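5-Carboxyvanillate Decarboxylase (PDB 4QRN) probably catalyses the metal-dependent removal of carbon dioxide from 5-carboxyvanillate, as a decarboxylase of the amidohydrolase superfamily. Local coordinates at residues S256-V261 against N305-N310; Y273-M278 against K296-Y301. One frame throughout, in Å; residues are numbered along the deposited sequence.

Contact 1 of 2, residues S256-V261 against N305-N310; sequences SLQIMV and NVLVTN
The side-chain amide of N305 reaches across to the backbone of L257. Its ND2 donates to L257 O at 2.8 Å, almost straight at 176°, and the acceptor lies in the amide plane of N305. CG of N305 is anti to its own carbonyl carbon (chi1 -64°), and this turns the amide toward L257. Q258 crosses N305 at about a right angle, yet their amide planes are only 21° apart. Their nitrogens, Q258 NE2 and N305 ND2, stay 3.9 Å apart and have separate acceptors: S304 O for NE2, L257 O and P255 O for ND2. Q258 OE1 accepts from R330. Further along, M260 CG lies against L307 CB at 3.8 Å, and M260 CE meets L307 CD1. V261 CG2 and V308 CG2 are looser, at 4.2 Å. I259 N, L307 N, V261 N and T309 N bond in turn to O of N305, I259, L307 and V261, a parallel ladder of the (beta/alpha)8 barrel. T309 OG1 bonds to Y208 OH. I259, V261 and V306 face L242 of helix 233-248. M260 and L307 face W370 of helix 356-370. Strands 207-209 and 331-332 flank the pair.

Contact 2 of 2, residues Y273-M278 against K296-Y301; sequences YRLDYM and KTIEGY. With 1DF (4-hydroxy-3-methoxy-5-nitrobenzoic acid), chain N.
D276 OD2 is gripped by E299 N at 3.0 Å and by a water at 2.6 Å. OD1 of the same D276 carboxylate accepts from I298 N at 2.8 Å. The acid belongs to helix 268-284 and sits at the amino end of helix 298-304, where backbone N-H groups point out of the first turn. Both helices lie in the connection between strands 259-261 and 306-309 of the (beta/alpha)8 barrel. OD1 uses its syn lone pair. OD2 is also met on its syn side, with E299 N lying 21° out of the carboxylate plane. The D276 chi1 of -97° is off a staggered value, a twist that goes with holding two adjacent amides at once. The positive helix end would probably stabilise the negative charge. With an alanine here, the N-H groups of I298 and E299 would probably lose their acceptors and the helix end its countercharge. T297 is the N-cap: its OG1 accepts from G300 N at 2.9 Å. The water on OD2 also donates to E299 OE1, so it bridges two acids. Next to the polar pair, I298 CD1 packs on L275 CB at 3.9 Å, and both side chains touch L243 of helix 233-248. The far side of helix 268-284 meets the second subunit. There R274 reaches the bound 4-hydroxy-3-methoxy-5-nitrobenzoic acid, which is also hydrogen-bonded to Y73 and R80 of the second subunit. Its nitro oxygen O22 lies at the edge of the R274 guanidinium, in its plane, and takes a bond from R274 NH2 at 2.9 Å.

The centres of the two contacts are 16 Å apart, on the same side of the chain's centre. Along the chain the order is 256-261, 273-278, 296-301, 305-310, so contact 2 forms within the excursion between the two strands of contact 1. Helix 298-304 leads directly into strand 306-309, and the contacts touch where V306 CG2 packs on Y301 O at 3.8 Å. Helix 233-248 lies against both: L242 meets contact 1 and L243 meets contact 2. Contact 1 is buried in the parallel sheet, and its T309 end approaches the metal ligand E41. Contact 2 lies farther out and leads to the subunit interface.

Contact 1 of 2, residues S256-V261 against N305-N310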
loop_
_atom_site.group_PDB
_atom_site.type_symbol
_atom_site.label_atom_id
_atom_site.label_comp_id
_atom_site.label_asym_id
_atom_site.label_seq_id
_atom_site.Cartn_x
_atom_site.Cartn_y
_atom_site.Cartn_z
ATOM N N SER A 256 -6.469 -25.575 -4.656
ATOM C CA SER A 256 -5.461 -25.670 -5.714
ATOM C C SER A 256 -5.192 -24.336 -6.407
ATOM O O SER A 256 -4.198 -24.215 -7.116
ATOM C CB SER A 256 -5.861 -26.697 -6.768
ATOM O OG SER A 256 -6.943 -26.261 -7.563
ATOM N N LEU A 257 -6.077 -23.362 -6.233
ATOM C CA LEU A 257 -5.981 -22.132 -7.022
ATOM C C LEU A 257 -4.724 -21.336 -6.729
ATOM O O LEU A 257 -4.403 -21.089 -5.564
ATOM C CB LEU A 257 -7.207 -21.277 -6.726
ATOM C CG LEU A 257 -7.294 -19.927 -7.426
ATOM C CD1 LEU A 257 -7.522 -20.110 -8.914
ATOM C CD2 LEU A 257 -8.407 -19.101 -6.793
ATOM N N GLN A 258 -4.041 -20.920 -7.792
ATOM C CA GLN A 258 -2.897 -20.031 -7.678
ATOM C C GLN A 258 -3.282 -18.671 -8.252
ATOM O O GLN A 258 -3.771 -18.589 -9.377
ATOM C CB GLN A 258 -1.688 -20.571 -8.449
ATOM C CG GLN A 258 -1.269 -21.969 -7.991
ATOM C CD GLN A 258 -0.809 -21.981 -6.542
ATOM O OE1 GLN A 258 0.072 -21.209 -6.167
ATOM N NE2 GLN A 258 -1.434 -22.819 -5.705
ATOM N N ILE A 259 -3.043 -17.617 -7.464
ATOM C CA ILE A 259 -3.211 -16.245 -7.928
ATOM C C ILE A 259 -1.850 -15.574 -7.956
ATOM O O ILE A 259 -1.118 -15.579 -6.961
ATOM C CB ILE A 259 -4.208 -15.433 -7.081
ATOM C CG1 ILE A 259 -5.590 -16.100 -7.132
ATOM C CG2 ILE A 259 -4.243 -13.969 -7.598
ATOM C CD1 ILE A 259 -6.687 -15.367 -6.330
ATOM N N MET A 260 -1.520 -15.004 -9.117
ATOM C CA MET A 260 -0.306 -14.228 -9.336
ATOM C C MET A 260 -0.605 -12.740 -9.276
ATOM O O MET A 260 -1.626 -12.302 -9.791
ATOM C CB MET A 260 0.241 -14.553 -10.731
ATOM C CG MET A 260 0.660 -15.983 -10.941
ATOM S SD MET A 260 0.943 -16.323 -12.691
ATOM C CE MET A 260 1.664 -17.939 -12.573
ATOM N N VAL A 261 0.304 -11.991 -8.661
ATOM C CA VAL A 261 0.278 -10.535 -8.736
ATOM C C VAL A 261 1.694 -10.042 -8.990
ATOM O O VAL A 261 2.686 -10.714 -8.672
ATOM C CB VAL A 261 -0.298 -9.869 -7.474
ATOM C CG1 VAL A 261 -1.793 -10.137 -7.343
ATOM C CG2 VAL A 261 0.455 -10.327 -6.233
ATOM N N ASN A 305 -0.612 -20.391 -2.078
ATOM C CA ASN A 305 -1.584 -20.036 -3.119
ATOM C C ASN A 305 -1.314 -18.739 -3.851
ATOM O O ASN A 305 -1.991 -18.484 -4.840
ATOM C CB ASN A 305 -3.000 -19.962 -2.541
ATOM C CG ASN A 305 -3.487 -21.291 -2.038
ATOM O OD1 ASN A 305 -3.343 -21.625 -0.851
ATOM N ND2 ASN A 305 -4.064 -22.073 -2.931
ATOM N N VAL A 306 -0.360 -17.928 -3.413
ATOM C CA VAL A 306 -0.061 -16.665 -4.077
ATOM C C VAL A 306 1.339 -16.716 -4.660
ATOM O O VAL A 306 2.244 -17.315 -4.088
ATOM C CB VAL A 306 -0.222 -15.482 -3.100
ATOM C CG1 VAL A 306 0.103 -14.148 -3.783
ATOM C CG2 VAL A 306 -1.649 -15.472 -2.537
ATOM N N LEU A 307 1.502 -16.112 -5.825
ATOM C CA LEU A 307 2.767 -16.056 -6.545
ATOM C C LEU A 307 3.003 -14.591 -6.912
ATOM O O LEU A 307 2.043 -13.858 -7.169
ATOM C CB LEU A 307 2.664 -16.894 -7.817
ATOM C CG LEU A 307 2.427 -18.393 -7.576
ATOM C CD1 LEU A 307 1.983 -19.063 -8.863
ATOM C CD2 LEU A 307 3.686 -19.088 -6.992
ATOM N N VAL A 308 4.263 -14.173 -6.917
ATOM C CA VAL A 308 4.579 -12.766 -7.117
ATOM C C VAL A 308 5.603 -12.592 -8.207
ATOM O O VAL A 308 6.530 -13.405 -8.360
ATOM C CB VAL A 308 5.118 -12.169 -5.791
ATOM C CG1 VAL A 308 5.856 -10.852 -5.989
ATOM C CG2 VAL A 308 3.988 -12.033 -4.802
ATOM N N THR A 309 5.448 -11.519 -8.970
ATOM C CA THR A 309 6.490 -11.094 -9.899
ATOM C C THR A 309 7.052 -9.748 -9.439
ATOM O O THR A 309 6.424 -9.022 -8.679
ATOM C CB THR A 309 6.014 -10.992 -11.359
ATOM O OG1 THR A 309 5.386 -9.712 -11.569
ATOM C CG2 THR A 309 5.080 -12.137 -11.740
ATOM N N ASN A 310 8.226 -9.397 -9.969
ATOM C CA ASN A 310 8.841 -8.105 -9.661
ATOM C C ASN A 310 8.568 -7.034 -10.708
ATOM O O ASN A 310 9.366 -6.103 -10.834
ATOM C CB ASN A 310 10.356 -8.222 -9.463
ATOM C CG ASN A 310 11.090 -8.254 -10.772
ATOM O OD1 ASN A 310 10.720 -9.009 -11.663
ATOM N ND2 ASN A 310 12.143 -7.452 -10.899
#

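Contact 2 of 2, residues Y273-M278 against K296-Y301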
loop_
_atom_site.group_PDB
_atom_site.type_symbol
_atom_site.label_atom_id
_atom_site.label_comp_id
_atom_site.label_asym_id
_atom_site.label_seq_id
_atom_site.Cartn_x
_atom_site.Cartn_y
_atom_site.Cartn_z
ATOM N N TYR A 273 2.876 -8.910 8.586
ATOM C CA TYR A 273 2.700 -9.024 10.029
ATOM C C TYR A 273 1.420 -8.288 10.471
ATOM O O TYR A 273 0.636 -8.820 11.274
ATOM C CB TYR A 273 3.925 -8.446 10.757
ATOM C CG TYR A 273 3.868 -8.646 12.253
ATOM C CD1 TYR A 273 3.229 -7.730 13.075
ATOM C CD2 TYR A 273 4.441 -9.789 12.842
ATOM C CE1 TYR A 273 3.158 -7.946 14.434
ATOM C CE2 TYR A 273 4.403 -9.987 14.198
ATOM C CZ TYR A 273 3.752 -9.068 14.996
ATOM O OH TYR A 273 3.715 -9.297 16.359
ATOM N N ARG A 274 1.243 -7.067 9.969
ATOM C CA ARG A 274 0.077 -6.257 10.273
ATOM C C ARG A 274 -1.197 -6.877 9.685
ATOM O O ARG A 274 -2.251 -6.854 10.339
ATOM C CB ARG A 274 0.315 -4.845 9.777
ATOM C CG ARG A 274 -0.807 -3.865 10.014
ATOM C CD ARG A 274 -0.156 -2.503 10.157
ATOM N NE ARG A 274 -1.021 -1.343 10.250
ATOM C CZ ARG A 274 -1.554 -0.885 11.373
ATOM N NH1 ARG A 274 -1.458 -1.580 12.520
ATOM N NH2 ARG A 274 -2.227 0.269 11.335
ATOM N N LEU A 275 -1.140 -7.416 8.483
ATOM C CA LEU A 275 -2.302 -8.072 7.896
ATOM C C LEU A 275 -2.802 -9.186 8.806
ATOM O O LEU A 275 -3.991 -9.273 9.126
ATOM C CB LEU A 275 -2.001 -8.648 6.517
ATOM C CG LEU A 275 -1.625 -7.662 5.420
ATOM C CD1 LEU A 275 -1.304 -8.410 4.134
ATOM C CD2 LEU A 275 -2.699 -6.625 5.183
ATOM N N ASP A 276 -1.906 -10.085 9.196
ATOM C CA ASP A 276 -2.336 -11.202 10.027
ATOM C C ASP A 276 -2.771 -10.748 11.412
ATOM O O ASP A 276 -3.774 -11.244 11.923
ATOM C CB ASP A 276 -1.257 -12.286 10.102
ATOM C CG ASP A 276 -1.499 -13.430 9.100
ATOM O OD1 ASP A 276 -2.680 -13.801 8.858
ATOM O OD2 ASP A 276 -0.514 -13.974 8.572
ATOM N N TYR A 277 -2.040 -9.817 12.023
ATOM C CA TYR A 277 -2.414 -9.372 13.356
ATOM C C TYR A 277 -3.821 -8.768 13.331
ATOM O O TYR A 277 -4.673 -9.107 14.159
ATOM C CB TYR A 277 -1.407 -8.345 13.911
ATOM C CG TYR A 277 -1.738 -8.000 15.341
ATOM C CD1 TYR A 277 -2.615 -6.973 15.632
ATOM C CD2 TYR A 277 -1.244 -8.766 16.391
ATOM C CE1 TYR A 277 -2.979 -6.683 16.949
ATOM C CE2 TYR A 277 -1.601 -8.513 17.697
ATOM C CZ TYR A 277 -2.469 -7.470 17.977
ATOM O OH TYR A 277 -2.829 -7.208 19.278
ATOM N N MET A 278 -4.066 -7.857 12.402
ATOM C CA MET A 278 -5.340 -7.159 12.378
ATOM C C MET A 278 -6.468 -8.000 11.802
ATOM O O MET A 278 -7.624 -7.835 12.221
ATOM C CB MET A 278 -5.203 -5.802 11.680
ATOM C CG MET A 278 -4.342 -4.811 12.467
ATOM S SD MET A 278 -5.097 -4.524 14.100
ATOM C CE MET A 278 -4.013 -3.308 14.817
ATOM N N LYS A 296 -6.139 -21.116 7.144
ATOM C CA LYS A 296 -4.719 -20.755 7.259
ATOM C C LYS A 296 -4.614 -19.287 7.638
ATOM O O LYS A 296 -5.585 -18.529 7.545
ATOM C CB LYS A 296 -3.943 -20.967 5.945
ATOM C CG LYS A 296 -4.049 -22.366 5.393
ATOM C CD LYS A 296 -3.153 -22.561 4.171
ATOM C CE LYS A 296 -3.134 -24.021 3.749
ATOM N NZ LYS A 296 -2.135 -24.240 2.698
ATOM N N THR A 297 -3.432 -18.891 8.080
ATOM C CA THR A 297 -3.091 -17.479 8.188
ATOM C C THR A 297 -2.882 -16.889 6.800
ATOM O O THR A 297 -2.703 -17.608 5.810
ATOM C CB THR A 297 -1.801 -17.294 8.996
ATOM O OG1 THR A 297 -0.747 -17.972 8.305
ATOM C CG2 THR A 297 -1.949 -17.861 10.411
ATOM N N ILE A 298 -2.882 -15.562 6.739
ATOM C CA ILE A 298 -2.571 -14.891 5.482
ATOM C C ILE A 298 -1.166 -15.290 5.024
ATOM O O ILE A 298 -0.947 -15.547 3.835
ATOM C CB ILE A 298 -2.755 -13.358 5.612
ATOM C CG1 ILE A 298 -4.251 -13.073 5.865
ATOM C CG2 ILE A 298 -2.273 -12.656 4.342
ATOM C CD1 ILE A 298 -4.558 -11.626 6.199
ATOM N N GLU A 299 -0.220 -15.388 5.954
ATOM C CA GLU A 299 1.104 -15.887 5.629
ATOM C C GLU A 299 1.033 -17.279 4.975
ATOM O O GLU A 299 1.711 -17.539 3.958
ATOM C CB GLU A 299 1.953 -15.918 6.892
ATOM C CG GLU A 299 3.325 -16.501 6.649
ATOM C CD GLU A 299 4.196 -16.397 7.851
ATOM O OE1 GLU A 299 3.659 -16.306 8.976
ATOM O OE2 GLU A 299 5.421 -16.393 7.674
ATOM N N GLY A 300 0.218 -18.161 5.552
ATOM C CA GLY A 300 0.040 -19.475 4.973
ATOM C C GLY A 300 -0.450 -19.432 3.538
ATOM O O GLY A 300 0.058 -20.181 2.692
ATOM N N TYR A 301 -1.422 -18.579 3.251
ATOM C CA TYR A 301 -1.909 -18.482 1.876
ATOM C C TYR A 301 -0.844 -17.907 0.958
ATOM O O TYR A 301 -0.777 -18.305 -0.201
ATOM C CB TYR A 301 -3.195 -17.639 1.774
ATOM C CG TYR A 301 -4.353 -18.273 2.508
ATOM C CD1 TYR A 301 -4.850 -19.522 2.123
ATOM C CD2 TYR A 301 -4.926 -17.651 3.607
ATOM C CE1 TYR A 301 -5.897 -20.114 2.809
ATOM C CE2 TYR A 301 -5.955 -18.233 4.303
ATOM C CZ TYR A 301 -6.435 -19.463 3.907
ATOM O OH TYR A 301 -7.444 -20.024 4.655
HETATM C C1 1DF N . -6.354 1.057 15.574
HETATM C CO1 1DF N . -5.000 0.959 15.351
HETATM C CO2 1DF N . -6.915 2.285 15.918
HETATM C CM1 1DF N . -4.250 2.138 15.483
HETATM C CM2 1DF N . -6.111 3.374 16.196
HETATM O OM 1DF N . -6.596 4.595 16.570
HETATM C CZ 1DF N . -4.745 3.280 16.058
HETATM C CC 1DF N . -7.221 -0.117 15.469
HETATM C CV 1DF N . -7.972 4.818 16.466
HETATM O O1 1DF N . -8.430 0.040 15.208
HETATM O O2 1DF N . -6.746 -1.294 15.695
HETATM O O3 1DF N . -3.944 4.243 16.533
HETATM N N 1DF N . -2.938 2.167 14.754
HETATM O O11 1DF N . -2.248 3.147 14.652
HETATM O O22 1DF N . -2.663 1.164 14.059
HETATM O O HOH W 1 1.584 -14.457 10.103
#